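Local coordinates for protein carbamate kinase (Aeropyrum pernix, PDB 2E9Y) that probably catalyses the reversible transfer of phosphate between ATP and carbamate, as a carbamate kinase of the amino acid kinase family, at residues G196-E201 / E208-V213; G60-A65 / Q86-L91; I38-L43 / R102-N107; D215-S220 / L232-D237. One frame throughout, in Å; residues are numbered along the deposited sequence. Where two conformers were deposited one is given.

Following the chain from the N terminus, contact 3 opens first: helix 25-44 meets the end of helix 78-103, closing the longest loop of the four. Contact 2 is nested inside that loop and joins helix 56-67 to the middle of the same helix 78-103, close to the second subunit. The other two follow in series. Contact 1 is a short hairpin at 196-201 and 208-213, touching contact 2 where Gly196 and Val197 pack on Gln86. The chain then runs almost directly into contact 4, which lays the start of helix 216-226 against strand 231-236. Contacts 1 and 4 both reach the large mixed sheet, while contacts 2 and 3 tie together surrounding helices.

Contact 1: residues G196-E201 / E208-V213; sequences GVPVVE and EPVEAV
Val200 and Val210 cross at about a right angle at the end of a beta hairpin, whose strands 197-201 and 207-209 belong to the large mixed sheet of this amino acid kinase fold. In each valine CG1 stands anti to the carbonyl carbon (chi1 near -65°), and the meeting is methyl against methyl, Val200 CG2 to Val210 CG1 at 3.6 Å. The other branch of Val210 turns elsewhere: its CG2 lies 3.7 Å from Pro198 CB. Val199 points to the opposite face from Val200, together with Pro209, and lays CG1 beside the proline's backbone, 3.8 Å from Pro209 CA. These two form the non-hydrogen-bonded pair of the ladder, while Val200 and Glu208 are the hydrogen-bonded pair, their backbones joined both ways. On the other side of the Val199-Pro209 pair, Val210 N donates to Pro198 O at 3.0 Å. The carboxylate of Glu208 leads off to Arg202, and Val197 and Pro209 reach Leu91 and His95 of the second subunit. Farther along, the Pro198 ring projects toward the departing chain, where Pro198 CG comes within 3.2 Å of Ala212 O and 4.1 Å of Ala212 CB.

Contact 2: residues G60-A65 / Q86-L91; sequences GYLSEA and QAWIGL
Trp88 reaches from helix 78-103 across to Tyr61 and Leu62 on helix 56-67, in a helix-helix contact of the amino acid kinase fold that forms part of the interface with the second subunit. The two backbones stay well apart, the nearest alpha carbons being those of Leu62 and Trp88 at 10.9 Å, and the indole spans most of the interval. Its CG is anti to the backbone N (chi1 172°), which extends the ring system outward and puts the six-membered ring foremost.

The aromatic part of the contact is oblique. The planes of the Tyr61 ring and the indole's benzo ring stand 67° apart with centroids 5.8 Å from each other, and the two side chains cross at about a right angle. One ring carbon of the tyrosine, CD2, does the touching.

The aliphatic part belongs to Leu62, which slides past the indole in the opposite direction. It sits at the edge of the ring near its plane, with Leu62 CG 4.0 Å from Trp88 CZ3, and also packs on Met84 and Thr85.

Polar groups find their partners elsewhere. Tyr61 OH hydrogen-bonds to Pro74 O of the second subunit, and Trp88 NE1 makes a weak bond to Gln28 OE1. Packing also crosses the interface, Tyr61 on Leu69 and Trp88 on Met84 of the second subunit. Within this pair of helices, the nearest approach is Tyr61 CD2 to Trp88 CH2 at 3.7 Å, with Trp88 CZ3 just behind at 3.9 Å.

Contact 3: residues I38-L43 / R102-N107; sequences IIADVL and RRRGLN
Arg104 grips Asp41 end-on: NH1 and NH2 both donate to the single oxygen OD1, forming a salt bridge between helix 25-44 and the loop that follows helix 78-103. The shorter bond, Arg104 NH1 to Asp41 OD1, measures 2.9 Å, and NH2 reaches the same atom at 3.1 Å. Both are bent, with N-H...O angles of 145° and 137°. OD1 lies near the guanidinium plane, yet the two nitrogens approach it from one face of the carboxylate, whose plane is turned 35° from that of the guanidinium. Ala40 supplies the second touch, its methyl resting over the centre of one guanidinium face with CB 3.4 Å from Arg104 CZ.

Farther out, the arginine chain runs extended from CG to NE, which spans the gap to the neighbouring helix, and Glu100 takes NE in another salt bridge. Arg104 lies just before Gly105, the positive-phi C-prime residue of the Schellman motif that ends the helix. Replacing Arg104 by a leucine would probably leave Asp41 and Glu100 without the cation they share. Arg302 is only a long, weak ion partner for OD1. One guanidinium thus serves two acids, NH1 and NH2 for Asp41 and NE for Glu100, so its charge is likely to be balanced by carboxylates of two helices.

Contact 4: residues D215-S220 / L232-D237; sequences DKDLAS and LVILTD
Asp217 meets Ile234 where the first turn of helix 216-226 lies over strand 231-236. From CB the side chain turns with CG anti to the carbonyl carbon (chi1 -66°), and this swings the carboxylate toward the strand although CB itself does not aim there. OD1 then rests against the isoleucine, 3.6 Å from Ile234 CG2 and 4.2 Å from Ile234 CD1. The same oxygen takes a salt bridge on its syn side from Lys216 NZ in one of the two conformers modelled for the lysine, so this bond is less certain. OD2 goes to Lys278 on helix 275-289. If an alanine stood here, Lys278 would probably be left without its carboxylate partner, and Ile234 CG2 without the oxygen that packs on it. One turn on, Leu232 CD1 packs 3.9 Å from Ser220 O. The helix start is fixed by Asp215, the N-cap, whose OD1 accepts from Leu218 N at 2.9 Å. Helix and strand axes run nearly antiparallel, 163° apart and 9.9 Å at closest approach, as expected where a helix leads back into the next strand of an alpha/beta/alpha sandwich. The strand lies between strands 6-10 and 293-297; helix 275-289 shares the face of Leu232 and Ile234, while Val233 and Leu235 pack on helix 301-305.

Contact 1: residues G196-E201 / E208-V213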
loop_
_atom_site.group_PDB
_atom_site.type_symbol
_atom_site.label_atom_id
_atom_site.label_comp_id
_atom_site.label_asym_id
_atom_site.label_seq_id
_atom_site.Cartn_x
_atom_site.Cartn_y
_atom_site.Cartn_z
ATOM N N GLY A 196 10.045 -6.591 0.832
ATOM C CA GLY A 196 9.905 -5.985 -0.488
ATOM C C GLY A 196 9.137 -6.885 -1.466
ATOM O O GLY A 196 9.042 -8.094 -1.295
ATOM N N VAL A 197 8.568 -6.241 -2.505
ATOM C CA VAL A 197 7.964 -6.983 -3.612
ATOM C C VAL A 197 9.023 -7.447 -4.629
ATOM O O VAL A 197 9.696 -6.649 -5.277
ATOM C CB VAL A 197 6.967 -6.040 -4.290
ATOM C CG1 VAL A 197 6.329 -6.715 -5.502
ATOM C CG2 VAL A 197 5.884 -5.641 -3.307
ATOM N N PRO A 198 9.215 -8.779 -4.767
ATOM C CA PRO A 198 10.206 -9.310 -5.684
ATOM C C PRO A 198 9.840 -9.121 -7.131
ATOM O O PRO A 198 8.755 -9.447 -7.591
ATOM C CB PRO A 198 10.328 -10.810 -5.474
ATOM C CG PRO A 198 9.517 -11.169 -4.251
ATOM C CD PRO A 198 8.572 -9.886 -4.068
ATOM N N VAL A 199 10.826 -8.605 -7.842
ATOM C CA VAL A 199 10.730 -8.568 -9.271
ATOM C C VAL A 199 12.020 -9.092 -9.881
ATOM O O VAL A 199 13.063 -9.171 -9.236
ATOM C CB VAL A 199 10.536 -7.108 -9.662
ATOM C CG1 VAL A 199 9.232 -6.587 -9.061
ATOM C CG2 VAL A 199 11.690 -6.278 -9.124
ATOM N N VAL A 200 11.899 -9.547 -11.145
ATOM C CA VAL A 200 13.088 -9.985 -11.892
ATOM C C VAL A 200 13.219 -9.181 -13.173
ATOM O O VAL A 200 12.249 -8.674 -13.721
ATOM C CB VAL A 200 12.927 -11.480 -12.228
ATOM C CG1 VAL A 200 12.910 -12.320 -10.947
ATOM C CG2 VAL A 200 11.642 -11.708 -12.998
ATOM N N GLU A 201 14.475 -9.006 -13.635
ATOM C CA GLU A 201 14.633 -8.338 -14.917
ATOM C C GLU A 201 14.450 -9.318 -16.074
ATOM O O GLU A 201 15.089 -10.360 -16.146
ATOM C CB GLU A 201 16.033 -7.727 -14.967
ATOM C CG GLU A 201 16.552 -7.341 -13.582
ATOM C CD GLU A 201 18.064 -7.348 -13.592
ATOM O OE1 GLU A 201 18.652 -6.353 -13.995
ATOM O OE2 GLU A 201 18.645 -8.357 -13.198
ATOM N N GLU A 208 9.525 -7.585 -13.892
ATOM C CA GLU A 208 8.301 -8.356 -13.757
ATOM C C GLU A 208 8.180 -8.910 -12.348
ATOM O O GLU A 208 9.095 -9.553 -11.850
ATOM C CB GLU A 208 8.296 -9.513 -14.755
ATOM C CG GLU A 208 7.002 -10.306 -14.788
ATOM C CD GLU A 208 7.085 -11.499 -15.720
ATOM O OE1 GLU A 208 7.471 -11.303 -16.894
ATOM O OE2 GLU A 208 6.765 -12.625 -15.283
ATOM N N PRO A 209 7.044 -8.657 -11.685
ATOM C CA PRO A 209 6.827 -9.166 -10.346
ATOM C C PRO A 209 6.789 -10.686 -10.362
ATOM O O PRO A 209 6.334 -11.311 -11.312
ATOM C CB PRO A 209 5.497 -8.615 -9.830
ATOM C CG PRO A 209 4.912 -7.701 -10.902
ATOM C CD PRO A 209 5.794 -8.096 -12.173
ATOM N N VAL A 210 7.282 -11.341 -9.313
ATOM C CA VAL A 210 7.246 -12.802 -9.247
ATOM C C VAL A 210 6.680 -13.259 -7.906
ATOM O O VAL A 210 6.750 -12.529 -6.914
ATOM C CB VAL A 210 8.651 -13.429 -9.433
ATOM C CG1 VAL A 210 9.152 -13.160 -10.837
ATOM C CG2 VAL A 210 9.622 -12.872 -8.402
ATOM N N GLU A 211 6.102 -14.456 -7.876
ATOM C CA GLU A 211 5.557 -14.967 -6.626
ATOM C C GLU A 211 6.675 -15.599 -5.824
ATOM O O GLU A 211 7.104 -16.720 -6.091
ATOM C CB GLU A 211 4.441 -15.981 -6.882
ATOM C CG GLU A 211 3.110 -15.336 -7.238
ATOM C CD GLU A 211 1.955 -16.307 -7.139
ATOM O OE1 GLU A 211 1.900 -17.246 -7.961
ATOM O OE2 GLU A 211 1.111 -16.138 -6.233
ATOM N N ALA A 212 7.161 -14.845 -4.848
ATOM C CA ALA A 212 8.238 -15.292 -3.984
ATOM C C ALA A 212 8.287 -14.337 -2.810
ATOM O O ALA A 212 7.616 -13.301 -2.815
ATOM C CB ALA A 212 9.565 -15.253 -4.743
ATOM N N VAL A 213 9.059 -14.691 -1.793
ATOM C CA VAL A 213 9.217 -13.817 -0.644
ATOM C C VAL A 213 10.708 -13.543 -0.497
ATOM O O VAL A 213 11.540 -14.320 -0.967
ATOM C CB VAL A 213 8.670 -14.451 0.652
ATOM C CG1 VAL A 213 7.168 -14.650 0.529
ATOM C CG2 VAL A 213 9.364 -15.773 0.932
#

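Contact 2: residues G60-A65 / Q86-L91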
loop_
_atom_site.group_PDB
_atom_site.type_symbol
_atom_site.label_atom_id
_atom_site.label_comp_id
_atom_site.label_asym_id
_atom_site.label_seq_id
_atom_site.Cartn_x
_atom_site.Cartn_y
_atom_site.Cartn_z
ATOM N N GLY A 60 0.244 -14.225 5.130
ATOM C CA GLY A 60 -0.360 -15.543 5.229
ATOM C C GLY A 60 -1.868 -15.413 5.358
ATOM O O GLY A 60 -2.626 -16.165 4.740
ATOM N N TYR A 61 -2.301 -14.444 6.162
ATOM C CA TYR A 61 -3.720 -14.176 6.373
ATOM C C TYR A 61 -4.387 -13.831 5.046
ATOM O O TYR A 61 -5.447 -14.370 4.711
ATOM C CB TYR A 61 -3.894 -13.012 7.357
ATOM C CG TYR A 61 -5.305 -12.455 7.431
ATOM C CD1 TYR A 61 -6.313 -13.135 8.115
ATOM C CD2 TYR A 61 -5.628 -11.248 6.815
ATOM C CE1 TYR A 61 -7.612 -12.620 8.185
ATOM C CE2 TYR A 61 -6.917 -10.725 6.872
ATOM C CZ TYR A 61 -7.906 -11.415 7.561
ATOM O OH TYR A 61 -9.176 -10.887 7.635
ATOM N N LEU A 62 -3.776 -12.925 4.286
ATOM C CA LEU A 62 -4.333 -12.534 2.995
ATOM C C LEU A 62 -4.428 -13.722 2.044
ATOM O O LEU A 62 -5.422 -13.885 1.341
ATOM C CB LEU A 62 -3.484 -11.432 2.365
ATOM C CG LEU A 62 -3.530 -10.109 3.135
ATOM C CD1 LEU A 62 -2.620 -9.086 2.453
ATOM C CD2 LEU A 62 -4.974 -9.590 3.170
ATOM N N SER A 63 -3.384 -14.545 2.014
ATOM C CA SER A 63 -3.378 -15.722 1.152
ATOM C C SER A 63 -4.561 -16.637 1.503
ATOM O O SER A 63 -5.250 -17.152 0.618
ATOM C CB SER A 63 -2.062 -16.482 1.321
ATOM O OG SER A 63 -0.962 -15.658 0.967
ATOM N N GLU A 64 -4.795 -16.830 2.797
ATOM C CA GLU A 64 -5.896 -17.674 3.255
ATOM C C GLU A 64 -7.241 -17.065 2.868
ATOM O O GLU A 64 -8.151 -17.775 2.438
ATOM C CB GLU A 64 -5.859 -17.839 4.774
ATOM C CG GLU A 64 -4.657 -18.586 5.324
ATOM C CD GLU A 64 -4.794 -18.835 6.807
ATOM O OE1 GLU A 64 -5.663 -19.646 7.187
ATOM O OE2 GLU A 64 -4.049 -18.208 7.590
ATOM N N ALA A 65 -7.358 -15.748 3.040
ATOM C CA ALA A 65 -8.588 -15.035 2.723
ATOM C C ALA A 65 -8.984 -15.209 1.262
ATOM O O ALA A 65 -10.124 -15.549 0.965
ATOM C CB ALA A 65 -8.432 -13.544 3.045
ATOM N N GLN A 86 2.335 -4.045 2.804
ATOM C CA GLN A 86 3.167 -2.862 3.012
ATOM C C GLN A 86 2.280 -1.685 3.413
ATOM O O GLN A 86 2.660 -0.874 4.254
ATOM C CB GLN A 86 3.981 -2.511 1.753
ATOM C CG GLN A 86 5.007 -3.581 1.367
ATOM C CD GLN A 86 5.934 -3.158 0.228
ATOM O OE1 GLN A 86 5.633 -2.239 -0.536
ATOM N NE2 GLN A 86 7.068 -3.849 0.104
ATOM N N ALA A 87 1.090 -1.598 2.826
ATOM C CA ALA A 87 0.170 -0.513 3.164
ATOM C C ALA A 87 -0.513 -0.788 4.505
ATOM O O ALA A 87 -0.710 0.124 5.313
ATOM C CB ALA A 87 -0.877 -0.357 2.067
ATOM N N TRP A 88 -0.867 -2.049 4.734
ATOM C CA TRP A 88 -1.532 -2.461 5.967
ATOM C C TRP A 88 -0.629 -2.190 7.178
ATOM O O TRP A 88 -0.963 -1.372 8.038
ATOM C CB TRP A 88 -1.896 -3.949 5.849
ATOM C CG TRP A 88 -2.418 -4.651 7.077
ATOM C CD1 TRP A 88 -2.706 -4.105 8.301
ATOM C CD2 TRP A 88 -2.688 -6.054 7.191
ATOM N NE1 TRP A 88 -3.133 -5.092 9.169
ATOM C CE2 TRP A 88 -3.133 -6.294 8.509
ATOM C CE3 TRP A 88 -2.597 -7.134 6.299
ATOM C CZ2 TRP A 88 -3.485 -7.575 8.960
ATOM C CZ3 TRP A 88 -2.946 -8.404 6.747
ATOM C CH2 TRP A 88 -3.385 -8.612 8.067
ATOM N N ILE A 89 0.525 -2.845 7.225
ATOM C CA ILE A 89 1.444 -2.667 8.345
ATOM C C ILE A 89 2.057 -1.266 8.345
ATOM O O ILE A 89 2.209 -0.638 9.400
ATOM C CB ILE A 89 2.559 -3.736 8.306
ATOM C CG1 ILE A 89 1.942 -5.137 8.379
ATOM C CG2 ILE A 89 3.504 -3.552 9.486
ATOM C CD1 ILE A 89 2.922 -6.262 8.039
ATOM N N GLY A 90 2.407 -0.781 7.157
ATOM C CA GLY A 90 2.988 0.545 7.037
ATOM C C GLY A 90 2.096 1.630 7.616
ATOM O O GLY A 90 2.566 2.505 8.348
ATOM N N LEU A 91 0.807 1.587 7.288
ATOM C CA LEU A 91 -0.128 2.584 7.798
ATOM C C LEU A 91 -0.223 2.507 9.325
ATOM O O LEU A 91 -0.266 3.535 10.004
ATOM C CB LEU A 91 -1.518 2.386 7.190
ATOM C CG LEU A 91 -2.585 3.314 7.785
ATOM C CD1 LEU A 91 -2.182 4.767 7.553
ATOM C CD2 LEU A 91 -3.942 3.021 7.161
#

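Contact 3: residues I38-L43 / R102-N107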
loop_
_atom_site.group_PDB
_atom_site.type_symbol
_atom_site.label_atom_id
_atom_site.label_comp_id
_atom_site.label_asym_id
_atom_site.label_seq_id
_atom_site.Cartn_x
_atom_site.Cartn_y
_atom_site.Cartn_z
ATOM N N ILE A 38 8.897 3.455 21.404
ATOM C CA ILE A 38 10.330 3.182 21.437
ATOM C C ILE A 38 11.066 3.847 20.272
ATOM O O ILE A 38 12.158 4.385 20.446
ATOM C CB ILE A 38 10.586 1.659 21.424
ATOM C CG1 ILE A 38 10.101 1.055 22.746
ATOM C CG2 ILE A 38 12.067 1.366 21.211
ATOM C CD1 ILE A 38 10.077 -0.450 22.766
ATOM N N ILE A 39 10.471 3.818 19.082
ATOM C CA ILE A 39 11.104 4.447 17.928
ATOM C C ILE A 39 11.186 5.956 18.140
ATOM O O ILE A 39 12.152 6.598 17.726
ATOM C CB ILE A 39 10.322 4.159 16.627
ATOM C CG1 ILE A 39 10.482 2.686 16.250
ATOM C CG2 ILE A 39 10.822 5.059 15.502
ATOM C CD1 ILE A 39 9.617 2.255 15.080
ATOM N N ALA A 40 10.167 6.516 18.788
ATOM C CA ALA A 40 10.137 7.948 19.062
ATOM C C ALA A 40 11.318 8.316 19.952
ATOM O O ALA A 40 11.897 9.395 19.815
ATOM C CB ALA A 40 8.827 8.326 19.744
ATOM N N ASP A 41 11.670 7.418 20.866
ATOM C CA ASP A 41 12.796 7.660 21.756
ATOM C C ASP A 41 14.064 7.761 20.917
ATOM O O ASP A 41 14.864 8.682 21.086
ATOM C CB ASP A 41 12.936 6.526 22.782
ATOM C CG ASP A 41 11.778 6.480 23.765
ATOM O OD1 ASP A 41 11.192 7.548 24.041
ATOM O OD2 ASP A 41 11.462 5.384 24.274
ATOM N N VAL A 42 14.231 6.814 20.000
ATOM C CA VAL A 42 15.395 6.783 19.126
ATOM C C VAL A 42 15.531 8.070 18.317
ATOM O O VAL A 42 16.634 8.599 18.162
ATOM C CB VAL A 42 15.321 5.578 18.166
ATOM C CG1 VAL A 42 16.405 5.680 17.108
ATOM C CG2 VAL A 42 15.468 4.289 18.957
ATOM N N LEU A 43 14.413 8.570 17.796
ATOM C CA LEU A 43 14.421 9.808 17.021
ATOM C C LEU A 43 14.785 10.974 17.935
ATOM O O LEU A 43 15.406 11.947 17.502
ATOM C CB LEU A 43 13.044 10.062 16.392
ATOM C CG LEU A 43 12.717 9.368 15.063
ATOM C CD1 LEU A 43 12.966 7.876 15.164
ATOM C CD2 LEU A 43 11.270 9.650 14.701
ATOM N N ARG A 102 3.708 13.646 17.778
ATOM C CA ARG A 102 2.846 14.808 17.961
ATOM C C ARG A 102 2.620 15.033 19.451
ATOM O O ARG A 102 2.668 16.165 19.939
ATOM C CB ARG A 102 1.508 14.561 17.267
ATOM C CG ARG A 102 0.535 15.719 17.299
ATOM C CD ARG A 102 -0.813 15.232 16.815
ATOM N NE ARG A 102 -0.669 14.457 15.587
ATOM C CZ ARG A 102 -1.373 13.367 15.301
ATOM N NH1 ARG A 102 -2.282 12.914 16.155
ATOM N NH2 ARG A 102 -1.161 12.724 14.163
ATOM N N ARG A 103 2.370 13.941 20.166
ATOM C CA ARG A 103 2.144 13.993 21.604
ATOM C C ARG A 103 3.373 14.580 22.297
ATOM O O ARG A 103 3.285 15.096 23.412
ATOM C CB ARG A 103 1.860 12.585 22.137
ATOM C CG ARG A 103 1.626 12.511 23.636
ATOM C CD ARG A 103 1.204 11.114 24.070
ATOM N NE ARG A 103 -0.038 10.690 23.424
ATOM C CZ ARG A 103 -0.113 9.797 22.440
ATOM N NH1 ARG A 103 0.986 9.214 21.978
ATOM N NH2 ARG A 103 -1.291 9.489 21.914
ATOM N N ARG A 104 4.518 14.503 21.623
ATOM C CA ARG A 104 5.761 15.026 22.170
ATOM C C ARG A 104 6.083 16.406 21.603
ATOM O O ARG A 104 7.186 16.923 21.787
ATOM C CB ARG A 104 6.911 14.057 21.884
ATOM C CG ARG A 104 6.664 12.650 22.402
ATOM C CD ARG A 104 7.917 11.790 22.325
ATOM N NE ARG A 104 7.658 10.419 22.763
ATOM C CZ ARG A 104 8.602 9.504 22.954
ATOM N NH1 ARG A 104 9.875 9.813 22.750
ATOM N NH2 ARG A 104 8.273 8.279 23.344
ATOM N N GLY A 105 5.118 16.999 20.906
ATOM C CA GLY A 105 5.320 18.323 20.342
ATOM C C GLY A 105 5.963 18.352 18.968
ATOM O O GLY A 105 6.189 19.427 18.411
ATOM N N LEU A 106 6.259 17.178 18.419
ATOM C CA LEU A 106 6.877 17.081 17.101
ATOM C C LEU A 106 5.817 16.786 16.045
ATOM O O LEU A 106 5.137 15.761 16.110
ATOM C CB LEU A 106 7.927 15.967 17.081
ATOM C CG LEU A 106 9.140 16.075 18.006
ATOM C CD1 LEU A 106 8.699 16.057 19.458
ATOM C CD2 LEU A 106 10.082 14.918 17.731
ATOM N N ASN A 107 5.678 17.680 15.075
ATOM C CA ASN A 107 4.697 17.486 14.017
ATOM C C ASN A 107 5.375 17.109 12.707
ATOM O O ASN A 107 5.827 17.973 11.955
ATOM C CB ASN A 107 3.858 18.753 13.834
ATOM C CG ASN A 107 3.091 19.128 15.090
ATOM O OD1 ASN A 107 2.379 18.303 15.667
ATOM N ND2 ASN A 107 3.231 20.378 15.519
#

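Contact 4: residues D215-S220 / L232-D237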
loop_
_atom_site.group_PDB
_atom_site.type_symbol
_atom_site.label_atom_id
_atom_site.label_comp_id
_atom_site.label_asym_id
_atom_site.label_seq_id
_atom_site.Cartn_x
_atom_site.Cartn_y
_atom_site.Cartn_z
ATOM N N ASP A 215 13.703 -12.414 2.383
ATOM C CA ASP A 215 13.986 -12.272 3.807
ATOM C C ASP A 215 14.110 -10.785 4.141
ATOM O O ASP A 215 14.912 -10.065 3.535
ATOM C CB ASP A 215 15.290 -12.991 4.160
ATOM C CG ASP A 215 15.568 -12.987 5.643
ATOM O OD1 ASP A 215 16.103 -11.976 6.143
ATOM O OD2 ASP A 215 15.244 -13.992 6.310
ATOM N N LYS A 216 13.331 -10.324 5.114
ATOM C CA LYS A 216 13.349 -8.911 5.473
ATOM C C LYS A 216 14.675 -8.431 6.053
ATOM O O LYS A 216 15.026 -7.260 5.922
ATOM C CB LYS A 216 12.214 -8.598 6.455
ATOM C CG LYS A 216 12.309 -9.296 7.803
ATOM C CD LYS A 216 13.047 -8.442 8.814
ATOM C CE LYS A 216 12.879 -8.992 10.223
ATOM N NZ LYS A 216 13.537 -8.118 11.226
ATOM N N ASP A 217 15.412 -9.325 6.697
ATOM C CA ASP A 217 16.690 -8.928 7.275
ATOM C C ASP A 217 17.762 -8.811 6.197
ATOM O O ASP A 217 18.521 -7.836 6.174
ATOM C CB ASP A 217 17.099 -9.916 8.368
ATOM C CG ASP A 217 16.159 -9.862 9.558
ATOM O OD1 ASP A 217 15.917 -8.743 10.055
ATOM O OD2 ASP A 217 15.660 -10.923 9.990
ATOM N N LEU A 218 17.822 -9.788 5.298
ATOM C CA LEU A 218 18.796 -9.739 4.211
ATOM C C LEU A 218 18.519 -8.505 3.358
ATOM O O LEU A 218 19.442 -7.795 2.950
ATOM C CB LEU A 218 18.697 -10.999 3.343
ATOM C CG LEU A 218 19.006 -12.320 4.056
ATOM C CD1 LEU A 218 19.011 -13.458 3.044
ATOM C CD2 LEU A 218 20.361 -12.213 4.756
ATOM N N ALA A 219 17.240 -8.249 3.092
ATOM C CA ALA A 219 16.848 -7.095 2.291
ATOM C C ALA A 219 17.191 -5.780 2.990
ATOM O O ALA A 219 17.671 -4.846 2.348
ATOM C CB ALA A 219 15.345 -7.144 1.985
ATOM N N SER A 220 16.942 -5.708 4.295
ATOM C CA SER A 220 17.236 -4.501 5.071
ATOM C C SER A 220 18.731 -4.217 5.080
ATOM O O SER A 220 19.155 -3.059 5.044
ATOM C CB SER A 220 16.739 -4.652 6.513
ATOM O OG SER A 220 15.323 -4.726 6.558
ATOM N N LEU A 232 23.199 -0.473 10.740
ATOM C CA LEU A 232 22.132 -1.424 10.449
ATOM C C LEU A 232 21.741 -1.965 11.815
ATOM O O LEU A 232 22.590 -2.447 12.572
ATOM C CB LEU A 232 22.611 -2.579 9.558
ATOM C CG LEU A 232 21.637 -3.767 9.450
ATOM C CD1 LEU A 232 20.326 -3.314 8.801
ATOM C CD2 LEU A 232 22.262 -4.890 8.643
ATOM N N VAL A 233 20.459 -1.865 12.136
ATOM C CA VAL A 233 19.955 -2.340 13.415
ATOM C C VAL A 233 18.872 -3.386 13.185
ATOM O O VAL A 233 17.944 -3.162 12.408
ATOM C CB VAL A 233 19.329 -1.183 14.226
ATOM C CG1 VAL A 233 18.803 -1.702 15.562
ATOM C CG2 VAL A 233 20.356 -0.080 14.441
ATOM N N ILE A 234 18.999 -4.530 13.846
ATOM C CA ILE A 234 17.987 -5.571 13.736
ATOM C C ILE A 234 17.377 -5.752 15.119
ATOM O O ILE A 234 18.054 -6.181 16.052
ATOM C CB ILE A 234 18.579 -6.909 13.266
ATOM C CG1 ILE A 234 19.187 -6.746 11.868
ATOM C CG2 ILE A 234 17.483 -7.964 13.218
ATOM C CD1 ILE A 234 19.832 -7.998 11.331
ATOM N N LEU A 235 16.101 -5.412 15.252
ATOM C CA LEU A 235 15.420 -5.528 16.536
ATOM C C LEU A 235 14.534 -6.764 16.566
ATOM O O LEU A 235 13.592 -6.886 15.780
ATOM C CB LEU A 235 14.585 -4.276 16.808
ATOM C CG LEU A 235 15.363 -2.961 16.925
ATOM C CD1 LEU A 235 14.396 -1.819 17.186
ATOM C CD2 LEU A 235 16.384 -3.056 18.062
ATOM N N THR A 236 14.844 -7.678 17.479
ATOM C CA THR A 236 14.090 -8.917 17.598
ATOM C C THR A 236 13.515 -9.075 19.007
ATOM O O THR A 236 13.360 -8.090 19.733
ATOM C CB THR A 236 14.991 -10.117 17.235
ATOM O OG1 THR A 236 14.232 -11.331 17.288
ATOM C CG2 THR A 236 16.174 -10.198 18.184
ATOM N N ASP A 237 13.200 -10.308 19.396
ATOM C CA ASP A 237 12.624 -10.551 20.712
ATOM C C ASP A 237 13.604 -11.171 21.711
ATOM O O ASP A 237 13.193 -11.728 22.730
ATOM C CB ASP A 237 11.373 -11.424 20.573
ATOM C CG ASP A 237 11.686 -12.832 20.117
ATOM O OD1 ASP A 237 12.710 -13.029 19.424
ATOM O OD2 ASP A 237 10.897 -13.743 20.441
HETATM O O HOH W 1 13.517 -8.789 13.631
#